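Taurine:2-oxoglutarate aminotransferase (Bifidobacterium kashiwanohense PV20-2, PDB 6JIX) probably transfers the amino group of taurine to 2-oxoglutarate, using pyridoxal 5'-phosphate as cofactor, in the manner of class-III aminotransferases. Local coordinates at residues 372-377 with 412-417; 109-114 with 310-315. One frame throughout, in Å; residues are numbered along the deposited sequence.

Contact 1. Residues 372-377 with 412-417; sequences ALTIVK and RETNIN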
# COMPACT_ATOMS: atom_id res chain seq x y z
N ALA A 372 -26.70 7.89 -1.82
CA ALA A 372 -27.09 6.49 -1.96
C ALA A 372 -28.59 6.33 -1.78
O ALA A 372 -29.24 7.11 -1.07
CB ALA A 372 -26.34 5.60 -0.96
N LEU A 373 -29.13 5.29 -2.40
CA LEU A 373 -30.52 4.88 -2.24
C LEU A 373 -30.58 3.54 -1.53
O LEU A 373 -29.84 2.60 -1.88
CB LEU A 373 -31.22 4.79 -3.59
CG LEU A 373 -31.26 6.08 -4.42
CD1 LEU A 373 -32.01 5.84 -5.73
CD2 LEU A 373 -31.86 7.25 -3.63
N THR A 374 -31.46 3.43 -0.53
CA THR A 374 -31.77 2.14 0.08
C THR A 374 -32.89 1.48 -0.72
O THR A 374 -34.01 2.00 -0.78
CB THR A 374 -32.15 2.27 1.55
OG1 THR A 374 -31.06 2.87 2.27
CG2 THR A 374 -32.41 0.90 2.10
N ILE A 375 -32.59 0.34 -1.32
CA ILE A 375 -33.54 -0.41 -2.14
C ILE A 375 -34.24 -1.43 -1.25
O ILE A 375 -33.60 -2.17 -0.49
CB ILE A 375 -32.81 -1.10 -3.31
CG1 ILE A 375 -31.97 -0.07 -4.07
CG2 ILE A 375 -33.80 -1.76 -4.24
CD1 ILE A 375 -32.74 1.18 -4.46
N VAL A 376 -35.57 -1.49 -1.35
CA VAL A 376 -36.37 -2.35 -0.50
C VAL A 376 -37.25 -3.25 -1.35
O VAL A 376 -37.67 -2.87 -2.45
CB VAL A 376 -37.24 -1.52 0.47
CG1 VAL A 376 -36.37 -0.75 1.47
CG2 VAL A 376 -38.14 -0.58 -0.32
N LYS A 377 -37.52 -4.46 -0.84
CA LYS A 377 -38.51 -5.34 -1.45
C LYS A 377 -39.93 -4.93 -1.07
O LYS A 377 -40.88 -5.41 -1.70
CB LYS A 377 -38.27 -6.79 -1.01
CG LYS A 377 -37.80 -7.74 -2.12
CD LYS A 377 -38.19 -9.19 -1.83
CE LYS A 377 -37.94 -10.11 -3.03
NZ LYS A 377 -39.07 -10.18 -3.99
N ARG A 412 -23.01 -1.57 -2.19
CA ARG A 412 -22.81 -2.67 -1.25
C ARG A 412 -24.13 -2.94 -0.55
O ARG A 412 -25.01 -2.07 -0.49
CB ARG A 412 -21.70 -2.36 -0.25
CG ARG A 412 -20.29 -2.46 -0.88
CD ARG A 412 -19.20 -2.60 0.16
NE ARG A 412 -19.32 -3.85 0.90
CZ ARG A 412 -18.71 -4.97 0.56
NH1 ARG A 412 -17.91 -5.00 -0.50
NH2 ARG A 412 -18.89 -6.06 1.29
N GLU A 413 -24.29 -4.16 -0.06
CA GLU A 413 -25.47 -4.52 0.73
C GLU A 413 -26.72 -4.21 -0.09
O GLU A 413 -26.90 -4.81 -1.16
CB GLU A 413 -25.38 -3.81 2.08
CG GLU A 413 -24.33 -4.36 3.03
CD GLU A 413 -24.00 -5.83 2.77
OE1 GLU A 413 -24.93 -6.66 2.66
OE2 GLU A 413 -22.79 -6.14 2.69
N THR A 414 -27.61 -3.34 0.38
CA THR A 414 -28.91 -3.08 -0.22
C THR A 414 -28.96 -1.71 -0.87
O THR A 414 -30.05 -1.15 -1.05
CB THR A 414 -30.03 -3.24 0.84
OG1 THR A 414 -31.27 -3.58 0.22
CG2 THR A 414 -30.25 -1.96 1.64
N ASN A 415 -27.79 -1.15 -1.23
CA ASN A 415 -27.70 0.24 -1.67
C ASN A 415 -27.19 0.36 -3.10
O ASN A 415 -26.45 -0.48 -3.60
CB ASN A 415 -26.79 1.05 -0.77
CG ASN A 415 -27.14 0.89 0.67
OD1 ASN A 415 -26.51 0.09 1.39
ND2 ASN A 415 -28.19 1.58 1.09
N ILE A 416 -27.62 1.45 -3.73
CA ILE A 416 -27.03 1.96 -4.95
C ILE A 416 -26.35 3.27 -4.59
O ILE A 416 -26.97 4.16 -3.99
CB ILE A 416 -28.07 2.16 -6.06
CG1 ILE A 416 -28.93 0.91 -6.21
CG2 ILE A 416 -27.36 2.44 -7.35
CD1 ILE A 416 -29.98 0.99 -7.28
N ASN A 417 -25.07 3.37 -4.92
CA ASN A 417 -24.37 4.63 -4.74
C ASN A 417 -24.60 5.53 -5.95
O ASN A 417 -24.73 5.06 -7.08
CB ASN A 417 -22.86 4.41 -4.57
CG ASN A 417 -22.54 3.56 -3.36
OD1 ASN A 417 -23.18 3.69 -2.32
ND2 ASN A 417 -21.54 2.69 -3.49
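Thr414 grips Ile375 at two points, a compact example of how a turn can be sealed to a neighbouring strand. Its carbonyl O receives the amide of Ile375 (N to O 3.0 Å), almost in line with the C=O bond. Its OG1, set anti to the backbone N (chi1 -154°), lies 2.8 Å from Ile375 O and donates to it in the carbonyl plane. The same torsion brings Thr414 CG2 to 3.6 Å from Thr374 CG2. Thr414 OG1 is also bonded to Ala386 N. Thr414 belongs to a type II' turn from Arg412 to Asn415, closed by Asn415 N on Arg412 O.

Asn415 then faces Thr374 as a non-hydrogen-bonded antiparallel pair, the two side chains side by side and pointing the same way; Thr374 OG1 is held by Arg365. The CA of Asn415 comes to 3.2 Å from Leu373 O, a CA-H...O contact.

At Ile416 both backbone bonds to Leu373 are made: Leu373 N to Ile416 O is 2.9 Å and Ile416 N to Leu373 O 3.1 Å. Ile416 CG1 meets Ile375 CG1 at 3.8 Å, and Met395, Ile398 and Met399 of helix 395-404 touch the Ile416 side chain, which also lies close to Thr409 of a glutamate site. Asn417 pairs with Ala372, the CA atoms 4.3 Å apart.

Strand 370-376 is thus the middle of a three-stranded antiparallel sheet, between 361-367 and 415-418. Ala372, Thr374, Asn415 and Asn417 make one face mixed but largely polar; Leu373 and Ile416 make the other apolar, Ile375 meeting Ile416 there, while main-chain bonds and one hydroxyl satisfy buried backbone groups.

Contact 2. Residues 109-114 with 310-315; sequences RVFFTN and CGLTYS. With PLP (pyridoxal-5'-phosphate), chain P; GLU (glutamic acid), chain O.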
# COMPACT_ATOMS: atom_id res chain seq x y z
N ARG A 109 1.77 17.71 10.70
CA ARG A 109 2.54 16.91 9.76
C ARG A 109 1.60 15.98 8.99
O ARG A 109 0.44 15.80 9.34
CB ARG A 109 3.64 16.11 10.48
CG ARG A 109 4.52 16.95 11.37
CD ARG A 109 5.62 16.12 12.03
NE ARG A 109 6.60 16.99 12.68
CZ ARG A 109 7.61 17.58 12.04
NH1 ARG A 109 7.77 17.38 10.74
NH2 ARG A 109 8.44 18.38 12.69
N VAL A 110 2.14 15.42 7.90
CA VAL A 110 1.45 14.43 7.09
C VAL A 110 2.36 13.21 6.91
O VAL A 110 3.55 13.35 6.58
CB VAL A 110 1.02 15.01 5.73
CG1 VAL A 110 0.50 13.91 4.84
CG2 VAL A 110 -0.02 16.08 5.95
N PHE A 111 1.81 12.02 7.13
CA PHE A 111 2.55 10.78 6.91
C PHE A 111 2.02 10.13 5.64
O PHE A 111 0.91 9.58 5.63
CB PHE A 111 2.40 9.82 8.10
CG PHE A 111 3.20 8.57 7.94
CD1 PHE A 111 4.58 8.60 8.02
CD2 PHE A 111 2.57 7.38 7.64
CE1 PHE A 111 5.33 7.46 7.85
CE2 PHE A 111 3.31 6.23 7.47
CZ PHE A 111 4.70 6.28 7.57
N PHE A 112 2.82 10.17 4.57
CA PHE A 112 2.35 9.71 3.27
C PHE A 112 2.48 8.20 3.15
O PHE A 112 3.49 7.60 3.54
CB PHE A 112 3.12 10.40 2.14
CG PHE A 112 2.73 11.84 1.93
CD1 PHE A 112 1.43 12.17 1.52
CD2 PHE A 112 3.64 12.87 2.13
CE1 PHE A 112 1.06 13.50 1.34
CE2 PHE A 112 3.28 14.20 1.95
CZ PHE A 112 1.98 14.51 1.56
N THR A 113 1.45 7.58 2.57
CA THR A 113 1.39 6.15 2.35
C THR A 113 1.02 5.89 0.90
O THR A 113 0.99 6.81 0.09
CB THR A 113 0.35 5.50 3.27
OG1 THR A 113 -0.94 6.00 2.91
CG2 THR A 113 0.64 5.85 4.73
N ASN A 114 0.74 4.64 0.56
CA ASN A 114 0.40 4.29 -0.81
C ASN A 114 -1.09 4.29 -1.08
O ASN A 114 -1.48 4.31 -2.26
CB ASN A 114 0.98 2.93 -1.16
CG ASN A 114 2.46 3.01 -1.42
OD1 ASN A 114 2.93 4.04 -1.89
ND2 ASN A 114 3.20 1.96 -1.08
N CYS A 310 7.21 3.74 12.11
CA CYS A 310 6.38 3.51 10.93
C CYS A 310 7.19 3.88 9.71
O CYS A 310 8.03 4.78 9.76
CB CYS A 310 5.12 4.37 10.93
SG CYS A 310 3.97 4.03 12.27
N GLY A 311 6.90 3.22 8.60
CA GLY A 311 7.64 3.49 7.38
C GLY A 311 7.19 2.58 6.25
O GLY A 311 6.56 1.54 6.46
N LEU A 312 7.53 3.01 5.03
CA LEU A 312 7.32 2.18 3.86
C LEU A 312 8.22 2.71 2.75
O LEU A 312 8.52 3.91 2.70
CB LEU A 312 5.86 2.16 3.40
CG LEU A 312 5.14 3.49 3.20
CD1 LEU A 312 4.20 3.39 2.00
CD2 LEU A 312 4.36 3.80 4.45
N THR A 313 8.65 1.81 1.88
CA THR A 313 9.60 2.16 0.83
C THR A 313 9.15 3.41 0.07
O THR A 313 9.94 4.34 -0.14
CB THR A 313 9.79 0.98 -0.13
OG1 THR A 313 10.52 -0.06 0.53
CG2 THR A 313 10.56 1.39 -1.37
N TYR A 314 7.88 3.47 -0.34
CA TYR A 314 7.43 4.52 -1.25
C TYR A 314 6.80 5.73 -0.54
O TYR A 314 6.20 6.57 -1.22
CB TYR A 314 6.45 3.94 -2.28
CG TYR A 314 7.05 2.95 -3.26
CD1 TYR A 314 8.40 3.00 -3.63
CD2 TYR A 314 6.26 1.95 -3.83
CE1 TYR A 314 8.95 2.07 -4.53
CE2 TYR A 314 6.79 1.02 -4.72
CZ TYR A 314 8.14 1.08 -5.07
OH TYR A 314 8.64 0.16 -5.98
N SER A 315 6.91 5.85 0.79
CA SER A 315 6.28 6.96 1.52
C SER A 315 6.70 8.32 0.96
O SER A 315 7.89 8.58 0.78
CB SER A 315 6.62 6.89 3.01
OG SER A 315 6.10 8.02 3.69
N1 PLP P . 10.31 -7.20 1.79
C2 PLP P . 11.58 -6.81 1.68
C2A PLP P . 12.67 -7.84 1.40
C3 PLP P . 11.92 -5.44 1.83
O3 PLP P . 13.23 -5.02 1.71
C4 PLP P . 10.95 -4.50 2.07
C4A PLP P . 11.37 -3.02 2.22
O4A PLP P . 12.28 -2.75 2.99
C5 PLP P . 9.61 -4.96 2.18
C6 PLP P . 9.32 -6.33 2.04
C5A PLP P . 8.46 -3.93 2.47
O4P PLP P . 8.15 -3.32 1.26
P PLP P . 7.30 -1.93 1.20
O1P PLP P . 6.97 -1.61 -0.20
O2P PLP P . 5.89 -2.01 2.13
O3P PLP P . 8.13 -0.81 1.64
N GLU O . 14.01 2.93 4.43
CA GLU O . 13.04 3.65 5.24
C GLU O . 11.58 3.25 4.91
O GLU O . 10.78 4.16 4.52
CB GLU O . 13.19 5.18 5.07
CG GLU O . 14.46 5.72 5.75
CD GLU O . 14.29 7.04 6.51
OE1 GLU O . 13.19 7.64 6.50
OE2 GLU O . 15.26 7.54 7.15
OXT GLU O . 11.19 2.04 5.04
O HOH W 1 6.16 1.22 -0.22
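Leu312 pushes its two methyls into different neighbours on strand 107-113 and the residue after it. CD2 lies 4.0 Å from Phe111 CZ, and CD1 is 3.5 Å from Asn114 ND2, with the leucine and asparagine side chains sliding past each other in opposite directions. Phe111 CZ also meets Cys310 CB at 3.9 Å. The polar clasp is Ser315: chi1 176° swings OG away from the backbone N, and it donates to Phe112 O over 2.6 Å, tilted 22° from the carbonyl plane.

The next shell reaches the ligands. One water accepts from Asn114 ND2 (3.2 Å) and from Tyr314 N, and donates to phosphate O1P of PLP, while O3P takes bonds from both Thr313 N and Thr313 OG1. This PLP is also hydrogen-bonded to Gly116 N and Ala117 N of the second subunit, so the cofactor site draws on both subunits. Leu312 lines a glutamate pocket, whose ligand also bonds to Trp23 of the second subunit. With an alanine at Asn114, the water would probably lose one of its two protein donors and a gap would open beside Leu312 CD1.

The type I turn from Leu312 to Ser315, closed by Ser315 N on Leu312 O, helps position these groups. Strand 107-113 is outermost of its sheet's strands within this chain, antiparallel to 291-296; Phe111 and Thr113 rest on helix 116-131, Phe112 on helix 89-102, and the loop runs between helices 297-305 and 318-333.

How the contacts relate
Both contacts are buried, yet they share no strand or helix and lie on opposite sides of the chain's centre, their own centres about 35 Å apart. Contact 1 is regular: two strands of the small antiparallel sheet, joined mainly by backbone hydrogen bonds and covered on its isoleucine face by helix 395-404, with no part of the second subunit touching its segments. Contact 2 sets a strand that is outermost, within this chain, of the large mixed sheet against an irregular loop at the second subunit. It is mainly apolar packing with one direct hydrogen bond, but its loop also supplies Thr313 and a water-held Tyr314 N to the PLP phosphate.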